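Local coordinates for protein precorrin-6Y C5,15-methyltransferase (Decarboxylating) (Geobacter metallireducens, PDB 3E05) that probably methylates and decarboxylates precorrin-6Y with S-adenosyl-methionine in cobalamin biosynthesis, the chain here being the C-terminal domain of a longer enzyme, at residues 38-49 / 61-71; 28-37 / 135-143. All blocks are in the same frame, centred on the assembly; numbering follows the deposited sequence.

Contacts 1 and 2 belong to the same central sheet, their centres about 12 Å apart. Contact 1 pairs two neighbouring parallel strands, whereas contact 2 lays the helix that precedes the first of them over strand 137-142; strand 111-114 separates strands 43-47 and 137-142 in the sheet. Leu33 joins the two: its CD2 lies 3.9 Å from Leu38 CD1, and its CB lies 4.1 Å from Leu61 CD1. Both contacts also reach the second subunit, where Leu61 packs on Leu61 and Val31 on Val31 of that chain. In related methyltransferases the cofactor sits at the C-terminal ends of such parallel strands, so the 48-49 and 71 end of contact 1 probably borders the S-adenosyl-methionine site.

Contact 1: 38-49 / 61-71; sequences LQDDLVMWDIGA and LMPNGRIFALE
Phe68 packs against Val43 and Trp45 of the neighbouring strand: Val43 CG1 comes to the edge of its ring, 3.8 Å from Phe68 CE2, while Phe68 CD2 lies at the edge of the indole, near its plane, 4.3 Å from Trp45 CD1. Beta-branched and aromatic residues suit this face of an extended pair. On the other face Met44 CB packs on Ile67 CG1 and, 4.0 Å away, on Met62 CE, with helix 53-61 lying over Met44 and Ile67. The flexible thioether of Met62, bent at its end (chi3 -61°), touches Leu42 CB through SD, which lies 3.1 Å from Gln39 O, a buried carbonyl with no hydrogen-bond partner in the model. Further along, Ala49 CB and Ala69 CB touch at 3.8 Å, small side chains that let the chain after strand 43-47 lie close to strand 66-71.

Strands 43-47 and 66-71, 14° from parallel, are joined through helix 53-61 as the first beta-alpha-beta unit of a class I methyltransferase, a Rossmann-like fold with strand order 3-2-1-4-5-7-6. The ladder from Leu42 O to Leu70 N includes a nearly straight bond of 2.7 Å from Asp46 N to Phe68 O. At its end Leu70 O accepts Gly48 N and Ala49 N from opposite faces of its plane; Gly48, whose positive phi favours glycine, opens the glycine-rich loop. Glu71 OE1 accepts Gly50 N and OE2 accepts Asn73 N; in relatives an acidic residue ending this strand commonly binds the cofactor ribose.

At the far end the carboxylate of Asp40 bridges the type II turn Gln39-Leu42 and the type I turn Met62-Gly65. With CG anti to the backbone N (chi1 -151°), OD1 offers its syn lone pair to Asn64 N at 2.8 Å and takes Asp41 N from above the carboxylate plane, while OD2 accepts Asn64 ND2 at 3.1 Å, somewhat out of that plane.

Contact 2: 28-37 / 135-143; sequences VRAVTLSKLR and EGVIVLNAV
Helix 28-35 packs against strand 137-142 in a buried helix-on-sheet contact, its axis 9.0 Å from the strand and running nearly antiparallel to it at 159°. In this class I methyltransferase fold the helix precedes the first strand, 43-47, and lies over the middle of the sheet, Thr32 also touching Phe113 of strand 111-114. Val139 is the apolar centre: its CG2 meets Leu36 CD2 at 3.8 Å and its CG1 faces the methyl of Thr32, beta-branched side chains giving a compact surface between strand and helix. Where the helix runs out, Val137 CG1 lies against Lys35 O, and Val137 CG2 sits over one face of the Arg37 guanidinium, 3.7 Å from Arg37 NH1. Lys35 lends only its inner end, CB, to Val139; its ammonium leads away to Glu163 and to Glu27 of the second subunit. Toward the start of the helix, Val28 CG1 lies beside Asn141 OD1. With OG1 beside the backbone N (chi1 -64°), Thr32 sets this hydroxyl between two oxygens, 2.8 Å from Val28 O and 3.0 Å from Asn141 OD1.

Contact 1: 38-49 / 61-71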
loop_
_atom_site.group_PDB
_atom_site.type_symbol
_atom_site.label_atom_id
_atom_site.label_comp_id
_atom_site.label_asym_id
_atom_site.label_seq_id
_atom_site.Cartn_x
_atom_site.Cartn_y
_atom_site.Cartn_z
ATOM N N LEU D 38 -8.716 -5.455 23.863
ATOM C CA LEU D 38 -8.258 -5.834 25.192
ATOM C C LEU D 38 -8.847 -4.947 26.285
ATOM O O LEU D 38 -9.066 -3.756 26.094
ATOM C CB LEU D 38 -6.725 -5.796 25.257
ATOM C CG LEU D 38 -5.950 -6.724 24.301
ATOM C CD1 LEU D 38 -4.446 -6.628 24.593
ATOM C CD2 LEU D 38 -6.410 -8.165 24.365
ATOM N N GLN D 39 -9.121 -5.551 27.430
ATOM C CA GLN D 39 -9.428 -4.805 28.639
ATOM C C GLN D 39 -8.758 -5.565 29.770
ATOM O O GLN D 39 -8.426 -6.731 29.600
ATOM C CB GLN D 39 -10.941 -4.659 28.850
ATOM C CG GLN D 39 -11.761 -5.898 28.585
ATOM C CD GLN D 39 -13.259 -5.616 28.554
ATOM O OE1 GLN D 39 -13.808 -5.173 27.541
ATOM N NE2 GLN D 39 -13.928 -5.884 29.667
ATOM N N ASP D 40 -8.551 -4.922 30.915
ATOM C CA ASP D 40 -7.847 -5.565 32.022
ATOM C C ASP D 40 -8.603 -6.804 32.552
ATOM O O ASP D 40 -9.793 -6.957 32.296
ATOM C CB ASP D 40 -7.551 -4.550 33.131
ATOM C CG ASP D 40 -6.298 -4.897 33.915
ATOM O OD1 ASP D 40 -5.677 -5.940 33.626
ATOM O OD2 ASP D 40 -5.927 -4.125 34.823
ATOM N N ASP D 41 -7.870 -7.707 33.210
ATOM C CA ASP D 41 -8.408 -8.920 33.866
ATOM C C ASP D 41 -8.795 -10.075 32.941
ATOM O O ASP D 41 -9.306 -11.090 33.423
ATOM C CB ASP D 41 -9.588 -8.611 34.812
ATOM C CG ASP D 41 -9.237 -7.600 35.887
ATOM O OD1 ASP D 41 -8.253 -7.814 36.626
ATOM O OD2 ASP D 41 -9.969 -6.598 36.006
ATOM N N LEU D 42 -8.559 -9.948 31.633
ATOM C CA LEU D 42 -8.924 -11.029 30.698
ATOM C C LEU D 42 -7.851 -12.099 30.610
ATOM O O LEU D 42 -6.700 -11.869 30.953
ATOM C CB LEU D 42 -9.209 -10.490 29.290
ATOM C CG LEU D 42 -10.373 -9.511 29.074
ATOM C CD1 LEU D 42 -10.573 -9.283 27.588
ATOM C CD2 LEU D 42 -11.668 -10.001 29.696
ATOM N N VAL D 43 -8.233 -13.271 30.125
ATOM C CA VAL D 43 -7.275 -14.315 29.827
ATOM C C VAL D 43 -7.058 -14.370 28.309
ATOM O O VAL D 43 -8.022 -14.461 27.549
ATOM C CB VAL D 43 -7.724 -15.701 30.370
ATOM C CG1 VAL D 43 -6.816 -16.837 29.847
ATOM C CG2 VAL D 43 -7.734 -15.690 31.906
ATOM N N MET D 44 -5.791 -14.304 27.903
ATOM C CA MET D 44 -5.406 -14.343 26.502
ATOM C C MET D 44 -4.484 -15.529 26.208
ATOM O O MET D 44 -3.549 -15.787 26.954
ATOM C CB MET D 44 -4.716 -13.024 26.137
ATOM C CG MET D 44 -4.184 -12.915 24.688
ATOM S SD MET D 44 -3.545 -11.247 24.373
ATOM C CE MET D 44 -2.165 -11.682 23.351
ATOM N N TRP D 45 -4.749 -16.250 25.118
ATOM C CA TRP D 45 -3.759 -17.182 24.571
ATOM C C TRP D 45 -3.004 -16.548 23.384
ATOM O O TRP D 45 -3.637 -15.965 22.500
ATOM C CB TRP D 45 -4.437 -18.453 24.062
ATOM C CG TRP D 45 -5.207 -19.290 25.067
ATOM C CD1 TRP D 45 -5.213 -19.169 26.435
ATOM C CD2 TRP D 45 -6.036 -20.416 24.763
ATOM N NE1 TRP D 45 -6.032 -20.132 26.994
ATOM C CE2 TRP D 45 -6.531 -20.923 25.992
ATOM C CE3 TRP D 45 -6.419 -21.040 23.571
ATOM C CZ2 TRP D 45 -7.395 -22.023 26.059
ATOM C CZ3 TRP D 45 -7.291 -22.136 23.640
ATOM C CH2 TRP D 45 -7.759 -22.614 24.872
ATOM N N ASP D 46 -1.674 -16.665 23.369
ATOM C CA ASP D 46 -0.858 -16.254 22.233
ATOM C C ASP D 46 -0.234 -17.539 21.664
ATOM O O ASP D 46 0.786 -18.034 22.160
ATOM C CB ASP D 46 0.188 -15.219 22.680
ATOM C CG ASP D 46 1.158 -14.787 21.575
ATOM O OD1 ASP D 46 1.091 -15.240 20.400
ATOM O OD2 ASP D 46 2.019 -13.940 21.902
ATOM N N ILE D 47 -0.883 -18.077 20.630
ATOM C CA ILE D 47 -0.448 -19.316 19.986
ATOM C C ILE D 47 0.596 -19.090 18.891
ATOM O O ILE D 47 0.333 -18.391 17.901
ATOM C CB ILE D 47 -1.647 -20.097 19.435
ATOM C CG1 ILE D 47 -2.615 -20.429 20.581
ATOM C CG2 ILE D 47 -1.181 -21.381 18.708
ATOM C CD1 ILE D 47 -3.972 -20.891 20.130
ATOM N N GLY D 48 1.775 -19.684 19.082
ATOM C CA GLY D 48 2.915 -19.476 18.194
ATOM C C GLY D 48 3.521 -18.125 18.507
ATOM O O GLY D 48 3.603 -17.252 17.634
ATOM N N ALA D 49 3.961 -17.959 19.751
ATOM C CA ALA D 49 4.344 -16.637 20.279
ATOM C C ALA D 49 5.561 -15.989 19.622
ATOM O O ALA D 49 5.653 -14.756 19.570
ATOM C CB ALA D 49 4.490 -16.678 21.788
ATOM N N LEU D 61 -1.019 -3.722 28.598
ATOM C CA LEU D 61 -2.392 -3.228 28.452
ATOM C C LEU D 61 -3.358 -3.917 29.401
ATOM O O LEU D 61 -4.444 -3.391 29.682
ATOM C CB LEU D 61 -2.900 -3.438 27.020
ATOM C CG LEU D 61 -2.217 -2.746 25.832
ATOM C CD1 LEU D 61 -2.784 -3.268 24.511
ATOM C CD2 LEU D 61 -2.403 -1.286 25.908
ATOM N N MET D 62 -2.979 -5.112 29.863
ATOM C CA MET D 62 -3.761 -5.851 30.843
ATOM C C MET D 62 -2.876 -6.244 32.029
ATOM O O MET D 62 -2.522 -7.417 32.155
ATOM C CB MET D 62 -4.368 -7.122 30.230
ATOM C CG MET D 62 -5.257 -6.909 29.026
ATOM S SD MET D 62 -6.054 -8.424 28.454
ATOM C CE MET D 62 -4.658 -9.446 28.020
ATOM N N PRO D 63 -2.530 -5.279 32.913
ATOM C CA PRO D 63 -1.597 -5.580 34.017
ATOM C C PRO D 63 -2.107 -6.667 34.962
ATOM O O PRO D 63 -1.311 -7.434 35.525
ATOM C CB PRO D 63 -1.490 -4.248 34.775
ATOM C CG PRO D 63 -2.014 -3.211 33.847
ATOM C CD PRO D 63 -2.998 -3.881 32.957
ATOM N N ASN D 64 -3.423 -6.738 35.116
ATOM C CA ASN D 64 -4.042 -7.745 35.965
ATOM C C ASN D 64 -4.671 -8.901 35.193
ATOM O O ASN D 64 -5.290 -9.786 35.793
ATOM C CB ASN D 64 -5.053 -7.087 36.911
ATOM C CG ASN D 64 -4.413 -6.047 37.805
ATOM O OD1 ASN D 64 -3.632 -6.375 38.704
ATOM N ND2 ASN D 64 -4.732 -4.784 37.561
ATOM N N GLY D 65 -4.500 -8.902 33.869
ATOM C CA GLY D 65 -4.887 -10.043 33.045
ATOM C C GLY D 65 -3.883 -11.184 33.125
ATOM O O GLY D 65 -2.814 -11.031 33.724
ATOM N N ARG D 66 -4.223 -12.323 32.519
ATOM C CA ARG D 66 -3.299 -13.460 32.412
ATOM C C ARG D 66 -3.088 -13.868 30.960
ATOM O O ARG D 66 -4.040 -14.182 30.248
ATOM C CB ARG D 66 -3.796 -14.670 33.215
ATOM C CG ARG D 66 -3.842 -14.438 34.739
ATOM C CD ARG D 66 -4.282 -15.686 35.482
ATOM N NE ARG D 66 -5.696 -15.974 35.273
ATOM C CZ ARG D 66 -6.269 -17.152 35.515
ATOM N NH1 ARG D 66 -5.544 -18.169 35.966
ATOM N NH2 ARG D 66 -7.570 -17.312 35.293
ATOM N N ILE D 67 -1.829 -13.883 30.542
ATOM C CA ILE D 67 -1.463 -14.205 29.160
ATOM C C ILE D 67 -0.640 -15.487 29.103
ATOM O O ILE D 67 0.300 -15.669 29.877
ATOM C CB ILE D 67 -0.720 -13.013 28.485
ATOM C CG1 ILE D 67 -1.643 -11.794 28.391
ATOM C CG2 ILE D 67 -0.221 -13.369 27.101
ATOM C CD1 ILE D 67 -1.362 -10.743 29.390
ATOM N N PHE D 68 -1.010 -16.380 28.190
ATOM C CA PHE D 68 -0.322 -17.652 28.021
ATOM C C PHE D 68 0.241 -17.729 26.611
ATOM O O PHE D 68 -0.513 -17.698 25.632
ATOM C CB PHE D 68 -1.275 -18.811 28.328
ATOM C CG PHE D 68 -1.815 -18.771 29.734
ATOM C CD1 PHE D 68 -1.107 -19.371 30.777
ATOM C CD2 PHE D 68 -3.011 -18.112 30.021
ATOM C CE1 PHE D 68 -1.580 -19.317 32.088
ATOM C CE2 PHE D 68 -3.490 -18.051 31.324
ATOM C CZ PHE D 68 -2.768 -18.658 32.361
ATOM N N ALA D 69 1.565 -17.796 26.540
ATOM C CA ALA D 69 2.317 -17.739 25.295
ATOM C C ALA D 69 2.871 -19.112 24.949
ATOM O O ALA D 69 3.795 -19.613 25.615
ATOM C CB ALA D 69 3.447 -16.718 25.424
ATOM N N LEU D 70 2.292 -19.715 23.910
ATOM C CA LEU D 70 2.637 -21.064 23.484
ATOM C C LEU D 70 3.612 -21.052 22.318
ATOM O O LEU D 70 3.372 -20.384 21.302
ATOM C CB LEU D 70 1.384 -21.849 23.100
ATOM C CG LEU D 70 0.657 -22.566 24.234
ATOM C CD1 LEU D 70 -0.232 -21.606 24.990
ATOM C CD2 LEU D 70 -0.170 -23.698 23.662
ATOM N N GLU D 71 4.702 -21.805 22.460
ATOM C CA GLU D 71 5.735 -21.875 21.429
ATOM C C GLU D 71 6.400 -23.247 21.399
ATOM O O GLU D 71 6.787 -23.777 22.443
ATOM C CB GLU D 71 6.764 -20.757 21.636
ATOM C CG GLU D 71 7.950 -20.729 20.655
ATOM C CD GLU D 71 7.518 -20.661 19.200
ATOM O OE1 GLU D 71 6.807 -19.714 18.819
ATOM O OE2 GLU D 71 7.885 -21.575 18.435
#

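Contact 2: 28-37 / 135-143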
loop_
_atom_site.group_PDB
_atom_site.type_symbol
_atom_site.label_atom_id
_atom_site.label_comp_id
_atom_site.label_asym_id
_atom_site.label_seq_id
_atom_site.Cartn_x
_atom_site.Cartn_y
_atom_site.Cartn_z
ATOM N N VAL D 28 2.201 -3.085 12.996
ATOM C CA VAL D 28 1.257 -4.192 12.850
ATOM C C VAL D 28 0.880 -4.767 14.235
ATOM O O VAL D 28 -0.258 -5.111 14.473
ATOM C CB VAL D 28 1.827 -5.269 11.886
ATOM C CG1 VAL D 28 1.153 -6.616 12.086
ATOM C CG2 VAL D 28 1.666 -4.811 10.433
ATOM N N ARG D 29 1.845 -4.820 15.141
ATOM C CA ARG D 29 1.592 -5.230 16.519
ATOM C C ARG D 29 0.529 -4.339 17.171
ATOM O O ARG D 29 -0.383 -4.834 17.775
ATOM C CB ARG D 29 2.890 -5.179 17.328
ATOM C CG ARG D 29 2.853 -5.938 18.648
ATOM C CD ARG D 29 4.148 -5.687 19.423
ATOM N NE ARG D 29 5.341 -5.958 18.621
ATOM C CZ ARG D 29 6.452 -5.219 18.642
ATOM N NH1 ARG D 29 6.539 -4.150 19.423
ATOM N NH2 ARG D 29 7.485 -5.537 17.867
ATOM N N ALA D 30 0.686 -3.024 17.052
ATOM C CA ALA D 30 -0.280 -2.057 17.597
ATOM C C ALA D 30 -1.678 -2.286 17.022
ATOM O O ALA D 30 -2.640 -2.383 17.773
ATOM C CB ALA D 30 0.171 -0.635 17.333
ATOM N N VAL D 31 -1.782 -2.419 15.694
ATOM C CA VAL D 31 -3.084 -2.700 15.055
ATOM C C VAL D 31 -3.672 -4.039 15.555
ATOM O O VAL D 31 -4.870 -4.131 15.830
ATOM C CB VAL D 31 -2.969 -2.745 13.497
ATOM C CG1 VAL D 31 -4.350 -2.917 12.859
ATOM C CG2 VAL D 31 -2.301 -1.474 12.963
ATOM N N THR D 32 -2.817 -5.041 15.698
ATOM C CA THR D 32 -3.226 -6.381 16.204
ATOM C C THR D 32 -3.836 -6.275 17.617
ATOM O O THR D 32 -4.934 -6.799 17.875
ATOM C CB THR D 32 -2.030 -7.353 16.185
ATOM O OG1 THR D 32 -1.602 -7.553 14.841
ATOM C CG2 THR D 32 -2.362 -8.716 16.803
ATOM N N LEU D 33 -3.152 -5.551 18.494
ATOM C CA LEU D 33 -3.618 -5.310 19.876
ATOM C C LEU D 33 -4.934 -4.541 19.913
ATOM O O LEU D 33 -5.819 -4.888 20.678
ATOM C CB LEU D 33 -2.539 -4.576 20.665
ATOM C CG LEU D 33 -1.300 -5.432 20.956
ATOM C CD1 LEU D 33 -0.160 -4.540 21.328
ATOM C CD2 LEU D 33 -1.574 -6.517 21.996
ATOM N N SER D 34 -5.059 -3.520 19.058
ATOM C CA SER D 34 -6.319 -2.822 18.799
ATOM C C SER D 34 -7.449 -3.780 18.416
ATOM O O SER D 34 -8.519 -3.753 19.020
ATOM C CB SER D 34 -6.123 -1.785 17.679
ATOM O OG SER D 34 -7.045 -0.727 17.784
ATOM N N LYS D 35 -7.185 -4.635 17.434
ATOM C CA LYS D 35 -8.177 -5.591 16.937
ATOM C C LYS D 35 -8.553 -6.629 18.012
ATOM O O LYS D 35 -9.675 -7.147 18.027
ATOM C CB LYS D 35 -7.669 -6.300 15.667
ATOM C CG LYS D 35 -7.538 -5.391 14.397
ATOM C CD LYS D 35 -8.843 -4.699 14.004
ATOM C CE LYS D 35 -8.607 -3.757 12.809
ATOM N NZ LYS D 35 -9.846 -3.116 12.369
ATOM N N LEU D 36 -7.620 -6.917 18.917
ATOM C CA LEU D 36 -7.900 -7.847 20.022
ATOM C C LEU D 36 -8.899 -7.320 21.066
ATOM O O LEU D 36 -9.384 -8.102 21.882
ATOM C CB LEU D 36 -6.612 -8.292 20.701
ATOM C CG LEU D 36 -5.837 -9.408 19.983
ATOM C CD1 LEU D 36 -4.385 -9.424 20.399
ATOM C CD2 LEU D 36 -6.498 -10.772 20.272
ATOM N N ARG D 37 -9.196 -6.019 21.031
ATOM C CA ARG D 37 -10.178 -5.385 21.934
ATOM C C ARG D 37 -9.917 -5.762 23.400
ATOM O O ARG D 37 -10.767 -6.353 24.064
ATOM C CB ARG D 37 -11.615 -5.755 21.546
ATOM C CG ARG D 37 -12.120 -5.125 20.268
ATOM C CD ARG D 37 -13.420 -5.782 19.819
ATOM N NE ARG D 37 -14.396 -5.893 20.901
ATOM C CZ ARG D 37 -15.428 -6.734 20.904
ATOM N NH1 ARG D 37 -15.634 -7.560 19.879
ATOM N NH2 ARG D 37 -16.256 -6.753 21.944
ATOM N N GLU D 135 -18.443 -13.364 24.268
ATOM C CA GLU D 135 -17.859 -12.085 23.824
ATOM C C GLU D 135 -16.351 -12.180 23.532
ATOM O O GLU D 135 -15.632 -11.174 23.577
ATOM C CB GLU D 135 -18.141 -10.957 24.822
ATOM C CG GLU D 135 -19.608 -10.661 25.060
ATOM C CD GLU D 135 -19.800 -9.601 26.122
ATOM O OE1 GLU D 135 -19.548 -9.891 27.312
ATOM O OE2 GLU D 135 -20.196 -8.470 25.769
ATOM N N GLY D 136 -15.889 -13.387 23.210
ATOM C CA GLY D 136 -14.484 -13.621 22.869
ATOM C C GLY D 136 -14.105 -13.001 21.528
ATOM O O GLY D 136 -14.971 -12.692 20.724
ATOM N N VAL D 137 -12.808 -12.807 21.310
ATOM C CA VAL D 137 -12.262 -12.300 20.040
ATOM C C VAL D 137 -11.064 -13.166 19.671
ATOM O O VAL D 137 -10.205 -13.425 20.512
ATOM C CB VAL D 137 -11.807 -10.789 20.118
ATOM C CG1 VAL D 137 -11.282 -10.266 18.737
ATOM C CG2 VAL D 137 -12.923 -9.896 20.649
ATOM N N ILE D 138 -11.027 -13.641 18.425
ATOM C CA ILE D 138 -9.841 -14.300 17.872
ATOM C C ILE D 138 -9.216 -13.386 16.814
ATOM O O ILE D 138 -9.921 -12.868 15.945
ATOM C CB ILE D 138 -10.176 -15.649 17.206
ATOM C CG1 ILE D 138 -10.931 -16.578 18.173
ATOM C CG2 ILE D 138 -8.912 -16.327 16.666
ATOM C CD1 ILE D 138 -11.660 -17.702 17.467
ATOM N N VAL D 139 -7.904 -13.215 16.883
ATOM C CA VAL D 139 -7.147 -12.470 15.865
ATOM C C VAL D 139 -6.011 -13.363 15.349
ATOM O O VAL D 139 -5.391 -14.125 16.106
ATOM C CB VAL D 139 -6.659 -11.105 16.407
ATOM C CG1 VAL D 139 -5.766 -10.332 15.367
ATOM C CG2 VAL D 139 -7.868 -10.248 16.812
ATOM N N LEU D 140 -5.799 -13.319 14.039
ATOM C CA LEU D 140 -4.681 -14.022 13.413
ATOM C C LEU D 140 -3.988 -13.086 12.466
ATOM O O LEU D 140 -4.625 -12.285 11.791
ATOM C CB LEU D 140 -5.123 -15.237 12.594
ATOM C CG LEU D 140 -6.063 -16.305 13.111
ATOM C CD1 LEU D 140 -7.479 -15.884 12.838
ATOM C CD2 LEU D 140 -5.751 -17.606 12.400
ATOM N N ASN D 141 -2.664 -13.182 12.421
ATOM C CA ASN D 141 -1.900 -12.453 11.406
ATOM C C ASN D 141 -1.423 -13.432 10.339
ATOM O O ASN D 141 -0.717 -14.411 10.629
ATOM C CB ASN D 141 -0.713 -11.702 12.008
ATOM C CG ASN D 141 -1.124 -10.433 12.778
ATOM O OD1 ASN D 141 -0.260 -9.711 13.249
ATOM N ND2 ASN D 141 -2.410 -10.154 12.875
ATOM N N ALA D 142 -1.831 -13.190 9.102
ATOM C CA ALA D 142 -1.473 -14.093 8.004
ATOM C C ALA D 142 -0.599 -13.349 7.014
ATOM O O ALA D 142 -0.916 -12.215 6.666
ATOM C CB ALA D 142 -2.712 -14.587 7.328
ATOM N N VAL D 143 0.459 -13.992 6.519
ATOM C CA VAL D 143 1.286 -13.392 5.457
ATOM C C VAL D 143 1.263 -14.201 4.135
ATOM O O VAL D 143 1.654 -13.716 3.076
ATOM C CB VAL D 143 2.734 -13.079 5.970
ATOM C CG1 VAL D 143 3.582 -14.328 6.065
ATOM C CG2 VAL D 143 3.428 -12.050 5.082
#